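NF-kappa-B inhibitor beta (PDB 1OY3) inhibits NF-kappa-B by binding it and trapping it in the cytoplasm, while its unphosphorylated, resynthesized form can accompany NF-kappa-B into the nucleus. Local coordinates at residues Ala12-Val17 with Leu49-Ile54; Asp39-Asn42 with Gln46-Leu49. All coordinates share one frame; numbering follows the deposited sequence.

Contact 1 (Ala12-Val17 with Leu49-Ile54)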
ATOM      1  N   ALA C  12     -27.492   4.893   4.176  1.00 27.91           N
ATOM      2  CA  ALA C  12     -28.014   4.515   5.486  1.00 29.58           C
ATOM      3  C   ALA C  12     -27.227   3.318   6.028  1.00 29.53           C
ATOM      4  O   ALA C  12     -27.066   3.162   7.242  1.00 29.46           O
ATOM      5  CB  ALA C  12     -29.499   4.175   5.381  1.00 30.37           C
ATOM      6  N   LEU C  13     -26.738   2.473   5.122  1.00 29.81           N
ATOM      7  CA  LEU C  13     -25.949   1.317   5.526  1.00 30.66           C
ATOM      8  C   LEU C  13     -24.642   1.768   6.161  1.00 28.44           C
ATOM      9  O   LEU C  13     -24.360   1.409   7.304  1.00 27.29           O
ATOM     10  CB  LEU C  13     -25.632   0.419   4.336  1.00 31.11           C
ATOM     11  CG  LEU C  13     -26.379  -0.906   4.221  1.00 30.51           C
ATOM     12  CD1 LEU C  13     -25.591  -1.816   3.304  1.00 32.01           C
ATOM     13  CD2 LEU C  13     -26.533  -1.562   5.588  1.00 29.46           C
ATOM     14  N   HIS C  14     -23.855   2.555   5.425  1.00 28.15           N
ATOM     15  CA  HIS C  14     -22.569   3.040   5.937  1.00 29.17           C
ATOM     16  C   HIS C  14     -22.740   3.640   7.319  1.00 27.86           C
ATOM     17  O   HIS C  14     -21.940   3.390   8.223  1.00 28.60           O
ATOM     18  CB  HIS C  14     -21.955   4.117   5.027  1.00 26.03           C
ATOM     19  CG  HIS C  14     -21.547   3.623   3.673  1.00 27.52           C
ATOM     20  ND1 HIS C  14     -22.424   3.546   2.614  1.00 22.68           N
ATOM     21  CD2 HIS C  14     -20.351   3.186   3.205  1.00 27.33           C
ATOM     22  CE1 HIS C  14     -21.788   3.088   1.551  1.00 27.06           C
ATOM     23  NE2 HIS C  14     -20.528   2.861   1.882  1.00 28.84           N
ATOM     24  N   LEU C  15     -23.789   4.434   7.480  1.00 28.00           N
ATOM     25  CA  LEU C  15     -24.044   5.085   8.755  1.00 28.94           C
ATOM     26  C   LEU C  15     -24.488   4.106   9.833  1.00 24.86           C
ATOM     27  O   LEU C  15     -24.278   4.357  11.015  1.00 24.71           O
ATOM     28  CB  LEU C  15     -25.087   6.195   8.584  1.00 30.26           C
ATOM     29  CG  LEU C  15     -24.685   7.330   7.638  1.00 30.73           C
ATOM     30  CD1 LEU C  15     -25.847   8.294   7.468  1.00 32.80           C
ATOM     31  CD2 LEU C  15     -23.470   8.045   8.187  1.00 24.17           C
ATOM     32  N   ALA C  16     -25.097   2.995   9.434  1.00 24.89           N
ATOM     33  CA  ALA C  16     -25.530   2.012  10.420  1.00 26.85           C
ATOM     34  C   ALA C  16     -24.290   1.405  11.076  1.00 24.62           C
ATOM     35  O   ALA C  16     -24.278   1.174  12.282  1.00 23.65           O
ATOM     36  CB  ALA C  16     -26.376   0.916   9.758  1.00 27.62           C
ATOM     37  N   VAL C  17     -23.245   1.158  10.284  1.00 22.55           N
ATOM     38  CA  VAL C  17     -22.016   0.586  10.829  1.00 23.24           C
ATOM     39  C   VAL C  17     -21.177   1.670  11.505  1.00 23.31           C
ATOM     40  O   VAL C  17     -20.579   1.427  12.546  1.00 25.82           O
ATOM     41  CB  VAL C  17     -21.177  -0.130   9.731  1.00 24.13           C
ATOM     42  CG1 VAL C  17     -22.101  -0.901   8.799  1.00 21.43           C
ATOM     43  CG2 VAL C  17     -20.348   0.857   8.961  1.00 29.55           C
ATOM     44  N   LEU C  49     -19.094  -3.122   4.172  1.00 14.94           N
ATOM     45  CA  LEU C  49     -18.215  -4.218   4.589  1.00 13.70           C
ATOM     46  C   LEU C  49     -16.874  -3.629   5.009  1.00  8.86           C
ATOM     47  O   LEU C  49     -16.358  -3.949   6.065  1.00 18.13           O
ATOM     48  CB  LEU C  49     -17.981  -5.204   3.432  1.00  3.85           C
ATOM     49  CG  LEU C  49     -17.943  -6.712   3.707  1.00 13.24           C
ATOM     50  CD1 LEU C  49     -16.947  -7.392   2.758  1.00  7.34           C
ATOM     51  CD2 LEU C  49     -17.570  -6.969   5.140  1.00  9.36           C
ATOM     52  N   HIS C  50     -16.316  -2.773   4.157  1.00 15.43           N
ATOM     53  CA  HIS C  50     -15.032  -2.125   4.426  1.00 14.26           C
ATOM     54  C   HIS C  50     -15.065  -1.446   5.788  1.00 11.57           C
ATOM     55  O   HIS C  50     -14.133  -1.556   6.586  1.00  9.32           O
ATOM     56  CB  HIS C  50     -14.727  -1.053   3.377  1.00  9.58           C
ATOM     57  CG  HIS C  50     -14.323  -1.584   2.038  1.00 20.99           C
ATOM     58  ND1 HIS C  50     -14.951  -1.205   0.869  1.00 12.73           N
ATOM     59  CD2 HIS C  50     -13.304  -2.396   1.671  1.00 19.62           C
ATOM     60  CE1 HIS C  50     -14.336  -1.757  -0.160  1.00 20.90           C
ATOM     61  NE2 HIS C  50     -13.332  -2.486   0.299  1.00 23.46           N
ATOM     62  N   LEU C  51     -16.142  -0.717   6.039  1.00 16.12           N
ATOM     63  CA  LEU C  51     -16.280  -0.017   7.307  1.00 15.01           C
ATOM     64  C   LEU C  51     -16.286  -0.991   8.478  1.00 13.91           C
ATOM     65  O   LEU C  51     -15.622  -0.762   9.479  1.00 15.83           O
ATOM     66  CB  LEU C  51     -17.569   0.815   7.303  1.00 16.04           C
ATOM     67  CG  LEU C  51     -17.519   1.964   6.295  1.00 18.05           C
ATOM     68  CD1 LEU C  51     -18.876   2.670   6.215  1.00 21.55           C
ATOM     69  CD2 LEU C  51     -16.416   2.927   6.699  1.00 16.05           C
ATOM     70  N   ALA C  52     -17.038  -2.078   8.340  1.00 10.37           N
ATOM     71  CA  ALA C  52     -17.151  -3.081   9.386  1.00 15.84           C
ATOM     72  C   ALA C  52     -15.781  -3.711   9.653  1.00 17.22           C
ATOM     73  O   ALA C  52     -15.418  -3.966  10.809  1.00 17.32           O
ATOM     74  CB  ALA C  52     -18.162  -4.159   8.964  1.00 17.54           C
ATOM     75  N   ALA C  53     -15.027  -3.945   8.583  1.00 13.06           N
ATOM     76  CA  ALA C  53     -13.695  -4.538   8.700  1.00 14.72           C
ATOM     77  C   ALA C  53     -12.732  -3.626   9.459  1.00 12.52           C
ATOM     78  O   ALA C  53     -11.977  -4.079  10.321  1.00 16.45           O
ATOM     79  CB  ALA C  53     -13.135  -4.845   7.318  1.00  9.26           C
ATOM     80  N   ILE C  54     -12.767  -2.345   9.135  1.00 17.18           N
ATOM     81  CA  ILE C  54     -11.906  -1.372   9.780  1.00 15.06           C
ATOM     82  C   ILE C  54     -12.219  -1.312  11.261  1.00 18.68           C
ATOM     83  O   ILE C  54     -11.314  -1.216  12.089  1.00 15.98           O
ATOM     84  CB  ILE C  54     -12.088   0.037   9.151  1.00 22.15           C
ATOM     85  CG1 ILE C  54     -11.478   0.059   7.746  1.00 17.67           C
ATOM     86  CG2 ILE C  54     -11.434   1.103  10.024  1.00 13.00           C
ATOM     87  CD1 ILE C  54     -11.905   1.243   6.915  1.00 13.74           C
TER

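Contact 2 (Asp39-Asn42 with Gln46-Leu49)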
ATOM      1  N   ASP C  39     -23.254  -3.047  -1.856  1.00 22.76           N
ATOM      2  CA  ASP C  39     -21.918  -2.697  -2.330  1.00 27.28           C
ATOM      3  C   ASP C  39     -21.657  -1.235  -2.673  1.00 24.07           C
ATOM      4  O   ASP C  39     -20.588  -0.904  -3.181  1.00 22.86           O
ATOM      5  CB  ASP C  39     -21.546  -3.576  -3.529  1.00 27.66           C
ATOM      6  CG  ASP C  39     -21.552  -5.055  -3.188  1.00 33.53           C
ATOM      7  OD1 ASP C  39     -21.031  -5.419  -2.106  1.00 30.60           O
ATOM      8  OD2 ASP C  39     -22.070  -5.853  -4.001  1.00 39.22           O
ATOM      9  N   LEU C  40     -22.617  -0.360  -2.398  1.00 25.29           N
ATOM     10  CA  LEU C  40     -22.427   1.050  -2.696  1.00 27.05           C
ATOM     11  C   LEU C  40     -21.204   1.562  -1.948  1.00 25.97           C
ATOM     12  O   LEU C  40     -21.040   1.296  -0.765  1.00 26.32           O
ATOM     13  CB  LEU C  40     -23.667   1.853  -2.298  1.00 28.45           C
ATOM     14  CG  LEU C  40     -24.916   1.593  -3.152  1.00 35.65           C
ATOM     15  CD1 LEU C  40     -26.081   2.402  -2.608  1.00 30.35           C
ATOM     16  CD2 LEU C  40     -24.635   1.970  -4.610  1.00 32.70           C
ATOM     17  N   GLN C  41     -20.351   2.299  -2.649  1.00 27.21           N
ATOM     18  CA  GLN C  41     -19.130   2.836  -2.059  1.00 26.09           C
ATOM     19  C   GLN C  41     -19.224   4.335  -1.810  1.00 23.86           C
ATOM     20  O   GLN C  41     -19.584   5.084  -2.713  1.00 25.63           O
ATOM     21  CB  GLN C  41     -17.957   2.561  -2.998  1.00 19.42           C
ATOM     22  CG  GLN C  41     -17.799   1.092  -3.379  1.00 21.52           C
ATOM     23  CD  GLN C  41     -16.832   0.887  -4.536  1.00 18.41           C
ATOM     24  OE1 GLN C  41     -17.191   0.318  -5.566  1.00 22.50           O
ATOM     25  NE2 GLN C  41     -15.602   1.352  -4.369  1.00 22.36           N
ATOM     26  N   ASN C  42     -18.899   4.777  -0.596  1.00 19.17           N
ATOM     27  CA  ASN C  42     -18.928   6.204  -0.299  1.00 18.14           C
ATOM     28  C   ASN C  42     -17.801   6.866  -1.097  1.00 18.14           C
ATOM     29  O   ASN C  42     -17.225   6.237  -1.979  1.00 13.88           O
ATOM     30  CB  ASN C  42     -18.750   6.474   1.201  1.00 17.94           C
ATOM     31  CG  ASN C  42     -17.460   5.927   1.739  1.00 19.39           C
ATOM     32  OD1 ASN C  42     -16.538   5.625   0.984  1.00 23.89           O
ATOM     33  ND2 ASN C  42     -17.378   5.803   3.056  1.00 16.09           N
ATOM     34  N   GLN C  46     -15.230   3.153   0.003  1.00 18.26           N
ATOM     35  CA  GLN C  46     -15.575   2.139   0.989  1.00 17.71           C
ATOM     36  C   GLN C  46     -17.023   1.683   0.932  1.00 22.78           C
ATOM     37  O   GLN C  46     -17.931   2.472   0.677  1.00 18.67           O
ATOM     38  CB  GLN C  46     -15.306   2.672   2.391  1.00 15.17           C
ATOM     39  CG  GLN C  46     -13.884   3.106   2.656  1.00 13.72           C
ATOM     40  CD  GLN C  46     -13.785   3.912   3.933  1.00 18.29           C
ATOM     41  OE1 GLN C  46     -12.723   3.991   4.566  1.00 21.62           O
ATOM     42  NE2 GLN C  46     -14.895   4.536   4.311  1.00  9.75           N
ATOM     43  N   THR C  47     -17.236   0.396   1.175  1.00 21.98           N
ATOM     44  CA  THR C  47     -18.585  -0.157   1.208  1.00 18.58           C
ATOM     45  C   THR C  47     -18.872  -0.333   2.696  1.00 14.07           C
ATOM     46  O   THR C  47     -18.032   0.001   3.537  1.00 16.54           O
ATOM     47  CB  THR C  47     -18.643  -1.530   0.522  1.00 24.66           C
ATOM     48  OG1 THR C  47     -17.750  -2.432   1.189  1.00 25.62           O
ATOM     49  CG2 THR C  47     -18.241  -1.406  -0.948  1.00 25.12           C
ATOM     50  N   ALA C  48     -20.045  -0.851   3.035  1.00 17.80           N
ATOM     51  CA  ALA C  48     -20.378  -1.073   4.438  1.00 13.36           C
ATOM     52  C   ALA C  48     -19.449  -2.146   5.009  1.00 12.18           C
ATOM     53  O   ALA C  48     -19.063  -2.092   6.180  1.00 12.73           O
ATOM     54  CB  ALA C  48     -21.827  -1.516   4.563  1.00 19.01           C
ATOM     55  N   LEU C  49     -19.094  -3.122   4.172  1.00 14.94           N
ATOM     56  CA  LEU C  49     -18.215  -4.218   4.589  1.00 13.70           C
ATOM     57  C   LEU C  49     -16.874  -3.629   5.009  1.00  8.86           C
ATOM     58  O   LEU C  49     -16.358  -3.949   6.065  1.00 18.13           O
ATOM     59  CB  LEU C  49     -17.981  -5.204   3.432  1.00  3.85           C
ATOM     60  CG  LEU C  49     -17.943  -6.712   3.707  1.00 13.24           C
ATOM     61  CD1 LEU C  49     -16.947  -7.392   2.758  1.00  7.34           C
ATOM     62  CD2 LEU C  49     -17.570  -6.969   5.140  1.00  9.36           C
TER
HETATM   63  O   HOH W   1     -22.189  -0.159   1.181  1.00 14.95           O

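Contact 1 (Ala12-Val17 with Leu49-Ile54)
L51 reaches across from helix 48-55 and slots between H14 and V17 of helix 12-18, and these three side chains make almost the whole contact. This is the stacking of neighbouring ankyrin repeats: 12-17 belongs to the first repeat and 49-54 to the second, and the two segments run nearly parallel, their axes 9.2 Å apart at closest approach and inclined by 9°. The surface buried is modest, 168 Å² over both sides, nearly all of it on these three residues.

V17 points at the partner helix and lies opposite A52, the CA atoms being 6.3 Å apart. Its branch CG2, set between the backbone N and the carbonyl carbon (chi1 of CG1 -40°), presses on L51 CB at 3.2 Å, closer than carbons normally sit, and also meets L51 CD1. The V17 and L51 side chains cross at about a right angle. A52 adds a smaller share of the buried surface, and its methyl also packs on T60, V61 and L64 of helix 58-66.

L51 turns CG anti to its own carbonyl carbon (chi1 -67°) and continues extended to CD1, the branch that touches H14. An apolar side chain of another protein's chain also packs on L51. The H14 ring is held by hydrogen bonds at both nitrogens, ND1 to the backbone N of T11 and NE2 to the carbonyl O of Q46, which fixes its rotation. L51 meets the ring at its CD2 edge: L51 CD1 lies near the ring plane, 3.4 Å from H14 CD2.

Contact 2 (Asp39-Asn42 with Gln46-Leu49)
N42 and Q46 are joined by two hydrogen bonds across the turn of a hairpin loop, the finger that connects one ankyrin repeat to the next. The backbone bond runs from N42 N to Q46 O at 2.8 Å, with the donor in the carbonyl plane. The second uses the asparagine side chain: Q46 N donates to N42 OD1 at 3.0 Å, arriving 40° above the amide's carbonyl plane, well off a lone pair. N42 CG sits between its backbone N and carbonyl carbon (chi1 59°), folding OD1 back over the turn, where L44 N also binds it; ND2 is held by D10 OD1.

Weaker CA-H...O contacts continue the pairing. Q41 CA approaches Q46 O at 3.0 Å, and T47 CA faces L40 O at 3.5 Å with a straighter angle of 162° at the hydrogen.

A water extends the link, donating to L40 O at 2.7 Å and accepting from A48 N at 2.9 Å, so it bridges the loop to the first turn of the helix.

Apolar contact is carried by the T47 methyl. T47 CG2 touches Q41 CG at 3.5 Å, the two side chains lying side by side and pointing the same way, and it also rests near the carbonyl O of D39. T47 OG1, meanwhile, caps a backbone N of the following helix.

The hairpin stands over the start of helix 48-55, with N42 against H14 of helix 12-18, A48 against L64 of helix 58-66, and D39 OD1 bound to G70 N in the next loop.

How the contacts relate
From the N terminus the chain first lays down 12-17 in the opening repeat, goes through helix 22-32, and then enters the hairpin, where contact 2 closes a short loop with three residues between its segments. The second segment of contact 2 already enters helix 48-55, and further along the same helix 49-54 returns to 12-17 to close the much longer loop of contact 1. Contact 2 therefore lies almost wholly nested within contact 1, the two ranges sharing L49, with centres about 7 Å apart. H14 CE1 packs against L40 O where they touch. Contact 1 ties the first repeat to the second, while contact 2 shapes the finger leading into helix 48-55.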